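Local coordinates for putative ATP-grasp superfamily protein (Archaeoglobus fulgidus, PDB 3DF7) that is of unknown function but probably binds ATP and a metal ion, as other members of the ATP-grasp superfamily do, at residues 32-40 with 262-270; 251-261 with 273-281. One frame throughout, in Å; residues are numbered along the deposited sequence.

Contact 1: 32-40 with 262-270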
loop_
_atom_site.group_PDB
_atom_site.type_symbol
_atom_site.label_atom_id
_atom_site.label_comp_id
_atom_site.label_asym_id
_atom_site.label_seq_id
_atom_site.Cartn_x
_atom_site.Cartn_y
_atom_site.Cartn_z
ATOM N N PHE A 32 6.398 -3.566 12.045
ATOM C CA PHE A 32 7.246 -4.177 13.061
ATOM C C PHE A 32 6.571 -4.081 14.437
ATOM O O PHE A 32 6.452 -5.078 15.156
ATOM C CB PHE A 32 8.600 -3.460 13.106
ATOM C CG PHE A 32 9.573 -4.059 14.081
ATOM C CD1 PHE A 32 10.362 -5.142 13.717
ATOM C CD2 PHE A 32 9.686 -3.549 15.372
ATOM C CE1 PHE A 32 11.254 -5.717 14.624
ATOM C CE2 PHE A 32 10.575 -4.117 16.289
ATOM C CZ PHE A 32 11.359 -5.204 15.911
ATOM N N ASP A 33 6.124 -2.879 14.794
ATOM C CA ASP A 33 5.485 -2.655 16.090
ATOM C C ASP A 33 4.139 -3.355 16.231
ATOM O O ASP A 33 3.700 -3.657 17.343
ATOM C CB ASP A 33 5.314 -1.156 16.351
ATOM C CG ASP A 33 6.644 -0.438 16.518
ATOM O OD1 ASP A 33 7.617 -1.084 16.962
ATOM O OD2 ASP A 33 6.709 0.773 16.221
ATOM N N GLY A 34 3.492 -3.624 15.106
ATOM C CA GLY A 34 2.210 -4.295 15.146
ATOM C C GLY A 34 2.335 -5.809 15.189
ATOM O O GLY A 34 1.849 -6.452 16.119
ATOM N N PHE A 35 2.999 -6.386 14.193
ATOM C CA PHE A 35 3.139 -7.837 14.136
ATOM C C PHE A 35 3.986 -8.471 15.234
ATOM O O PHE A 35 3.832 -9.658 15.511
ATOM C CB PHE A 35 3.676 -8.273 12.769
ATOM C CG PHE A 35 2.693 -8.095 11.647
ATOM C CD1 PHE A 35 2.685 -6.929 10.889
ATOM C CD2 PHE A 35 1.746 -9.082 11.374
ATOM C CE1 PHE A 35 1.745 -6.744 9.874
ATOM C CE2 PHE A 35 0.803 -8.908 10.362
ATOM C CZ PHE A 35 0.800 -7.738 9.611
ATOM N N LYS A 36 4.860 -7.698 15.873
ATOM C CA LYS A 36 5.703 -8.265 16.923
ATOM C C LYS A 36 4.879 -8.782 18.101
ATOM O O LYS A 36 5.382 -9.534 18.939
ATOM C CB LYS A 36 6.740 -7.240 17.406
ATOM C CG LYS A 36 6.194 -6.084 18.227
ATOM C CD LYS A 36 7.313 -5.103 18.564
ATOM C CE LYS A 36 6.799 -3.886 19.325
ATOM N NZ LYS A 36 7.872 -2.863 19.517
ATOM N N ASN A 37 3.610 -8.387 18.152
ATOM C CA ASN A 37 2.719 -8.825 19.222
ATOM C C ASN A 37 2.054 -10.147 18.874
ATOM O O ASN A 37 1.405 -10.768 19.719
ATOM C CB ASN A 37 1.645 -7.768 19.486
ATOM C CG ASN A 37 2.210 -6.524 20.121
ATOM O OD1 ASN A 37 2.842 -6.589 21.172
ATOM N ND2 ASN A 37 1.989 -5.379 19.485
ATOM N N TYR A 38 2.219 -10.579 17.627
ATOM C CA TYR A 38 1.623 -11.828 17.176
ATOM C C TYR A 38 2.653 -12.835 16.688
ATOM O O TYR A 38 2.376 -14.030 16.635
ATOM C CB TYR A 38 0.607 -11.561 16.065
ATOM C CG TYR A 38 -0.570 -10.740 16.523
ATOM C CD1 TYR A 38 -0.521 -9.346 16.511
ATOM C CD2 TYR A 38 -1.726 -11.356 17.000
ATOM C CE1 TYR A 38 -1.593 -8.586 16.961
ATOM C CE2 TYR A 38 -2.807 -10.606 17.457
ATOM C CZ TYR A 38 -2.735 -9.224 17.434
ATOM O OH TYR A 38 -3.799 -8.484 17.883
ATOM N N TYR A 39 3.837 -12.350 16.329
ATOM C CA TYR A 39 4.898 -13.223 15.844
ATOM C C TYR A 39 6.236 -12.775 16.381
ATOM O O TYR A 39 6.384 -11.655 16.866
ATOM C CB TYR A 39 5.017 -13.169 14.316
ATOM C CG TYR A 39 3.759 -13.457 13.540
ATOM C CD1 TYR A 39 2.774 -12.481 13.382
ATOM C CD2 TYR A 39 3.554 -14.704 12.954
ATOM C CE1 TYR A 39 1.616 -12.743 12.656
ATOM C CE2 TYR A 39 2.401 -14.978 12.229
ATOM C CZ TYR A 39 1.437 -13.993 12.083
ATOM O OH TYR A 39 0.300 -14.264 11.363
ATOM N N GLU A 40 7.217 -13.662 16.287
ATOM C CA GLU A 40 8.564 -13.308 16.674
ATOM C C GLU A 40 9.129 -12.858 15.334
ATOM O O GLU A 40 9.234 -13.648 14.396
ATOM C CB GLU A 40 9.324 -14.521 17.208
ATOM C CG GLU A 40 10.819 -14.299 17.298
ATOM C CD GLU A 40 11.459 -15.096 18.415
ATOM O OE1 GLU A 40 10.874 -16.119 18.832
ATOM O OE2 GLU A 40 12.551 -14.703 18.874
ATOM N N ALA A 262 -5.724 0.285 17.212
ATOM C CA ALA A 262 -5.460 -1.063 16.719
ATOM C C ALA A 262 -4.520 -0.991 15.521
ATOM O O ALA A 262 -4.716 -0.174 14.622
ATOM C CB ALA A 262 -6.759 -1.736 16.311
ATOM N N SER A 263 -3.511 -1.854 15.504
ATOM C CA SER A 263 -2.549 -1.876 14.406
ATOM C C SER A 263 -3.126 -2.728 13.289
ATOM O O SER A 263 -4.112 -3.429 13.493
ATOM C CB SER A 263 -1.235 -2.501 14.864
ATOM O OG SER A 263 -1.419 -3.882 15.151
ATOM N N VAL A 264 -2.514 -2.678 12.109
ATOM C CA VAL A 264 -3.006 -3.495 11.006
ATOM C C VAL A 264 -2.910 -4.963 11.426
ATOM O O VAL A 264 -3.701 -5.801 10.988
ATOM C CB VAL A 264 -2.182 -3.264 9.716
ATOM C CG1 VAL A 264 -0.737 -3.658 9.940
ATOM C CG2 VAL A 264 -2.787 -4.050 8.566
ATOM N N ALA A 265 -1.944 -5.268 12.290
ATOM C CA ALA A 265 -1.764 -6.634 12.780
ATOM C C ALA A 265 -2.964 -7.040 13.639
ATOM O O ALA A 265 -3.486 -8.154 13.523
ATOM C CB ALA A 265 -0.483 -6.737 13.599
ATOM N N ASP A 266 -3.393 -6.130 14.508
ATOM C CA ASP A 266 -4.539 -6.390 15.371
ATOM C C ASP A 266 -5.764 -6.630 14.503
ATOM O O ASP A 266 -6.530 -7.566 14.729
ATOM C CB ASP A 266 -4.815 -5.193 16.294
ATOM C CG ASP A 266 -3.742 -4.996 17.353
ATOM O OD1 ASP A 266 -3.306 -5.993 17.969
ATOM O OD2 ASP A 266 -3.348 -3.833 17.582
ATOM N N LEU A 267 -5.938 -5.775 13.502
ATOM C CA LEU A 267 -7.077 -5.866 12.603
ATOM C C LEU A 267 -7.079 -7.145 11.768
ATOM O O LEU A 267 -8.126 -7.764 11.574
ATOM C CB LEU A 267 -7.120 -4.623 11.709
ATOM C CG LEU A 267 -7.375 -3.324 12.480
ATOM C CD1 LEU A 267 -7.302 -2.128 11.548
ATOM C CD2 LEU A 267 -8.742 -3.396 13.155
ATOM N N LEU A 268 -5.910 -7.547 11.281
ATOM C CA LEU A 268 -5.819 -8.768 10.486
ATOM C C LEU A 268 -6.060 -9.976 11.380
ATOM O O LEU A 268 -6.466 -11.037 10.910
ATOM C CB LEU A 268 -4.444 -8.879 9.821
ATOM C CG LEU A 268 -4.168 -7.883 8.693
ATOM C CD1 LEU A 268 -2.729 -8.030 8.207
ATOM C CD2 LEU A 268 -5.152 -8.130 7.546
ATOM N N ALA A 269 -5.813 -9.806 12.672
ATOM C CA ALA A 269 -5.999 -10.880 13.637
ATOM C C ALA A 269 -7.445 -10.978 14.122
ATOM O O ALA A 269 -7.744 -11.748 15.032
ATOM C CB ALA A 269 -5.067 -10.676 14.824
ATOM N N GLY A 270 -8.333 -10.193 13.520
ATOM C CA GLY A 270 -9.730 -10.226 13.916
ATOM C C GLY A 270 -10.086 -9.221 14.995
ATOM O O GLY A 270 -11.253 -9.092 15.372
HETATM O O HOH W 1 -0.267 -4.918 17.411
#
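Phe-35 and Tyr-38 pack against Ala-265 and Asp-266 where the end of helix 18-35 and the turn after it meet the short helix 264-268. The contact joins the parallel-sheet part of the fold, where Phe-35 also touches Leu-4 and Ile-41, to a helix in the connection between strands 240-246 and 279-285 of the large antiparallel sheet. Gly-34 lies close against the other segment: Gly-34 C is 3.4 Å from Ala-265 CB. The methyl of Ala-265 sits over one face of the Phe-35 ring, a CH-pi contact with CB 3.9 Å from the ring centroid. Chi1 of Phe-35 (-70°) swings the ring toward the helix, and chi2 (93°) sets its face on this methyl. Leu-268 CD1 meets the ring at its edge, 3.8 Å from Phe-35 CZ. Further out, the Tyr-38 ring leans on the Ala-269 methyl, with CE2 3.5 Å from CB. The Tyr-38 hydroxyl donates to Asp-266, OH to OD1 2.5 Å, on the anti lone pair of the carboxylate. Ring and carboxylate planes are 69° apart. Ser-263 and Asp-266 form a capping box: Ser-263 N donates to Asp-266 OD2 at 2.9 Å, and Asp-266 N donates to Ser-263 OG at 3.1 Å. Water 1 adds a polar link. It donates to Gly-34 O, accepts from Asn-37 ND2 and lies 2.7 Å from Ser-263 OG. One carboxylate oxygen of Asp-266 thus takes the N-H of the N-cap residue Ser-263, the return bond of the capping box; the other takes the Tyr-38 hydroxyl. Both bonds should hold the carboxylate in place, and the two donors would probably stabilise its negative charge.

Contact 2: 251-261 with 273-281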
loop_
_atom_site.group_PDB
_atom_site.type_symbol
_atom_site.label_atom_id
_atom_site.label_comp_id
_atom_site.label_asym_id
_atom_site.label_seq_id
_atom_site.Cartn_x
_atom_site.Cartn_y
_atom_site.Cartn_z
ATOM N N THR A 251 0.686 3.253 2.878
ATOM C CA THR A 251 1.007 4.256 3.892
ATOM C C THR A 251 -0.044 4.585 4.961
ATOM O O THR A 251 0.301 4.769 6.134
ATOM C CB THR A 251 1.482 5.563 3.216
ATOM O OG1 THR A 251 2.511 5.252 2.264
ATOM C CG2 THR A 251 2.055 6.529 4.250
ATOM N N PRO A 252 -1.332 4.659 4.586
ATOM C CA PRO A 252 -2.364 4.974 5.586
ATOM C C PRO A 252 -2.344 4.054 6.816
ATOM O O PRO A 252 -2.866 4.399 7.880
ATOM C CB PRO A 252 -3.660 4.850 4.788
ATOM C CG PRO A 252 -3.241 5.298 3.410
ATOM C CD PRO A 252 -1.921 4.571 3.235
ATOM N N VAL A 253 -1.738 2.881 6.662
ATOM C CA VAL A 253 -1.652 1.919 7.750
ATOM C C VAL A 253 -0.890 2.463 8.962
ATOM O O VAL A 253 -1.171 2.084 10.096
ATOM C CB VAL A 253 -0.962 0.608 7.282
ATOM C CG1 VAL A 253 0.553 0.812 7.153
ATOM C CG2 VAL A 253 -1.267 -0.505 8.246
ATOM N N VAL A 254 0.071 3.351 8.726
ATOM C CA VAL A 254 0.854 3.894 9.829
ATOM C C VAL A 254 -0.003 4.654 10.838
ATOM O O VAL A 254 0.367 4.777 12.000
ATOM C CB VAL A 254 1.986 4.831 9.324
ATOM C CG1 VAL A 254 2.840 4.097 8.293
ATOM C CG2 VAL A 254 1.405 6.108 8.736
ATOM N N ALA A 255 -1.153 5.155 10.399
ATOM C CA ALA A 255 -2.031 5.911 11.292
ATOM C C ALA A 255 -3.000 5.063 12.115
ATOM O O ALA A 255 -3.645 5.574 13.031
ATOM C CB ALA A 255 -2.818 6.939 10.481
ATOM N N PHE A 256 -3.094 3.771 11.815
ATOM C CA PHE A 256 -4.044 2.916 12.525
ATOM C C PHE A 256 -3.969 2.903 14.056
ATOM O O PHE A 256 -5.002 3.015 14.719
ATOM C CB PHE A 256 -3.966 1.489 11.972
ATOM C CG PHE A 256 -4.523 1.341 10.568
ATOM C CD1 PHE A 256 -4.918 2.451 9.827
ATOM C CD2 PHE A 256 -4.648 0.078 9.991
ATOM C CE1 PHE A 256 -5.431 2.308 8.531
ATOM C CE2 PHE A 256 -5.159 -0.076 8.699
ATOM C CZ PHE A 256 -5.551 1.043 7.968
ATOM N N SER A 257 -2.773 2.777 14.627
ATOM C CA SER A 257 -2.657 2.754 16.087
ATOM C C SER A 257 -3.242 3.995 16.748
ATOM O O SER A 257 -4.020 3.890 17.693
ATOM C CB SER A 257 -1.195 2.594 16.516
ATOM O OG SER A 257 -0.745 1.275 16.265
ATOM N N ARG A 258 -2.868 5.169 16.250
ATOM C CA ARG A 258 -3.376 6.415 16.802
ATOM C C ARG A 258 -4.848 6.625 16.464
ATOM O O ARG A 258 -5.647 6.963 17.334
ATOM C CB ARG A 258 -2.547 7.603 16.295
ATOM C CG ARG A 258 -1.179 7.728 16.964
ATOM C CD ARG A 258 -0.279 8.714 16.230
ATOM N NE ARG A 258 -0.843 10.059 16.186
ATOM C CZ ARG A 258 -0.516 11.043 17.018
ATOM N NH1 ARG A 258 0.387 10.843 17.972
ATOM N NH2 ARG A 258 -1.098 12.228 16.898
ATOM N N ALA A 259 -5.212 6.411 15.204
ATOM C CA ALA A 259 -6.594 6.602 14.785
ATOM C C ALA A 259 -7.605 5.610 15.358
ATOM O O ALA A 259 -8.708 6.003 15.741
ATOM C CB ALA A 259 -6.679 6.581 13.264
ATOM N N TYR A 260 -7.229 4.338 15.438
ATOM C CA TYR A 260 -8.160 3.311 15.896
ATOM C C TYR A 260 -7.821 2.542 17.161
ATOM O O TYR A 260 -8.660 1.789 17.671
ATOM C CB TYR A 260 -8.384 2.303 14.767
ATOM C CG TYR A 260 -8.812 2.932 13.462
ATOM C CD1 TYR A 260 -9.928 3.768 13.401
ATOM C CD2 TYR A 260 -8.120 2.668 12.278
ATOM C CE1 TYR A 260 -10.345 4.321 12.196
ATOM C CE2 TYR A 260 -8.533 3.217 11.065
ATOM C CZ TYR A 260 -9.647 4.042 11.033
ATOM O OH TYR A 260 -10.065 4.591 9.843
ATOM N N GLY A 261 -6.606 2.719 17.666
ATOM C CA GLY A 261 -6.207 1.992 18.854
ATOM C C GLY A 261 -5.952 0.540 18.498
ATOM O O GLY A 261 -5.964 -0.336 19.360
ATOM N N VAL A 273 -11.676 -2.141 16.217
ATOM C CA VAL A 273 -11.292 -0.770 16.531
ATOM C C VAL A 273 -11.619 -0.487 17.996
ATOM O O VAL A 273 -12.645 -0.940 18.507
ATOM C CB VAL A 273 -12.057 0.213 15.617
ATOM C CG1 VAL A 273 -11.792 1.646 16.033
ATOM C CG2 VAL A 273 -11.626 -0.001 14.169
ATOM N N LYS A 274 -10.739 0.251 18.667
ATOM C CA LYS A 274 -10.927 0.587 20.076
ATOM C C LYS A 274 -11.476 1.996 20.256
ATOM O O LYS A 274 -12.152 2.290 21.240
ATOM C CB LYS A 274 -9.603 0.451 20.832
ATOM C CG LYS A 274 -9.048 -0.961 20.862
ATOM C CD LYS A 274 -10.000 -1.920 21.562
ATOM C CE LYS A 274 -9.424 -3.327 21.604
ATOM N NZ LYS A 274 -8.109 -3.356 22.302
ATOM N N HIS A 275 -11.170 2.866 19.300
ATOM C CA HIS A 275 -11.637 4.244 19.320
ATOM C C HIS A 275 -11.470 4.841 17.938
ATOM O O HIS A 275 -10.918 4.207 17.047
ATOM C CB HIS A 275 -10.851 5.087 20.338
ATOM C CG HIS A 275 -9.381 5.192 20.055
ATOM N ND1 HIS A 275 -8.871 5.863 18.962
ATOM C CD2 HIS A 275 -8.309 4.724 20.738
ATOM C CE1 HIS A 275 -7.551 5.805 18.987
ATOM N NE2 HIS A 275 -7.185 5.119 20.056
ATOM N N VAL A 276 -11.969 6.057 17.758
ATOM C CA VAL A 276 -11.825 6.741 16.488
ATOM C C VAL A 276 -11.327 8.145 16.786
ATOM O O VAL A 276 -12.027 8.950 17.396
ATOM C CB VAL A 276 -13.157 6.808 15.714
ATOM C CG1 VAL A 276 -12.955 7.552 14.391
ATOM C CG2 VAL A 276 -13.668 5.399 15.451
ATOM N N ARG A 277 -10.092 8.410 16.372
ATOM C CA ARG A 277 -9.446 9.700 16.576
ATOM C C ARG A 277 -8.802 10.037 15.237
ATOM O O ARG A 277 -7.686 9.601 14.953
ATOM C CB ARG A 277 -8.379 9.567 17.666
ATOM C CG ARG A 277 -7.714 10.870 18.114
ATOM C CD ARG A 277 -6.586 10.538 19.083
ATOM N NE ARG A 277 -7.053 9.627 20.127
ATOM C CZ ARG A 277 -6.280 8.753 20.764
ATOM N NH1 ARG A 277 -4.990 8.667 20.464
ATOM N NH2 ARG A 277 -6.801 7.954 21.688
ATOM N N ARG A 278 -9.512 10.805 14.417
ATOM C CA ARG A 278 -9.024 11.162 13.091
ATOM C C ARG A 278 -7.598 11.702 13.063
ATOM O O ARG A 278 -7.243 12.639 13.787
ATOM C CB ARG A 278 -9.975 12.156 12.422
ATOM C CG ARG A 278 -9.564 12.536 11.008
ATOM C CD ARG A 278 -10.663 13.317 10.282
ATOM N NE ARG A 278 -11.706 12.433 9.764
ATOM C CZ ARG A 278 -12.969 12.432 10.176
ATOM N NH1 ARG A 278 -13.364 13.269 11.126
ATOM N NH2 ARG A 278 -13.843 11.597 9.630
ATOM N N GLN A 279 -6.789 11.105 12.196
ATOM C CA GLN A 279 -5.388 11.479 12.046
ATOM C C GLN A 279 -5.082 11.985 10.645
ATOM O O GLN A 279 -5.765 11.633 9.684
ATOM C CB GLN A 279 -4.494 10.260 12.290
ATOM C CG GLN A 279 -4.659 9.616 13.647
ATOM C CD GLN A 279 -4.211 10.533 14.745
ATOM O OE1 GLN A 279 -4.978 10.866 15.653
ATOM N NE2 GLN A 279 -2.965 10.968 14.666
HETATM N N MSE A 280 -4.054 12.821 10.538
HETATM C CA MSE A 280 -3.606 13.276 9.235
HETATM C C MSE A 280 -2.173 12.788 9.091
HETATM O O MSE A 280 -1.326 13.073 9.940
HETATM C CB MSE A 280 -3.611 14.805 9.090
HETATM C CG MSE A 280 -2.954 15.253 7.772
HETATM SE SE MSE A 280 -2.993 17.147 7.388
HETATM C CE MSE A 280 -4.715 17.234 6.492
ATOM N N VAL A 281 -1.907 12.034 8.031
ATOM C CA VAL A 281 -0.558 11.558 7.769
ATOM C C VAL A 281 -0.057 12.479 6.662
ATOM O O VAL A 281 -0.774 12.728 5.697
ATOM C CB VAL A 281 -0.550 10.089 7.253
ATOM C CG1 VAL A 281 0.880 9.649 6.944
ATOM C CG2 VAL A 281 -1.164 9.159 8.292
HETATM O O HOH W 2 -3.856 4.650 20.274
HETATM O O HOH W 3 -6.095 -3.131 19.572
#
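In the ATP-grasp fold, helix 256-260 and the helical turn before it pack on the start of strand 279-285 and the loop leading into it, with Ala-255 and Ala-259 against Val-281 and Gln-279. At the sheet end the contact is apolar. Val-281 CG2 lies 3.5 Å from the methyl CB of Ala-255, and Val-254 CG2 meets Val-281 CG1. Gln-279 reaches the same helix, its CG 3.7 Å from Ala-259 CB. Tyr-260 packs its CB on Val-273, while its OH bonds to Ser-184 on strand 180-191. The His-275 ring, whose exact placement is doubtful, lies against the peptide between Tyr-260 and Gly-261, with Arg-277 over the opposite face. Gly-261 leaves the helix with positive phi, and its O lies 3.5 Å from Lys-274 CG. Toward the helix C-terminus, backbone bonds take over. Arg-277 N donates to Ala-259 O at 2.8 Å, in the carbonyl plane and on a lone pair. Tyr-260 O takes two donors: Lys-274 N at 2.8 Å, nearly in line with the C=O, and His-275 N at 3.2 Å, from above the carbonyl plane.

How the contacts relate
Both contacts are partly buried. In contact 1 Gly-34, Phe-35 and Ala-265 are buried, Tyr-38 and Ala-269 exposed. In contact 2 Ala-255, Ala-259 and Val-281 are buried, Lys-274 and Arg-277 exposed. Their segments alternate along the chain. The helices touch through Leu-267 on Phe-256, and Val-264 packs on Val-253 just before helix 256-260. Contact 1 joins segments 222 residues apart and ties helix 264-268 to the parallel-sheet part. Contact 2 is local in sequence and fastens helix 256-260 to the antiparallel sheet. It buries more surface, 639 against 352 Å². Mainly side chains and a water make the polar links in contact 1. Backbone amides and carbonyls make them in contact 2.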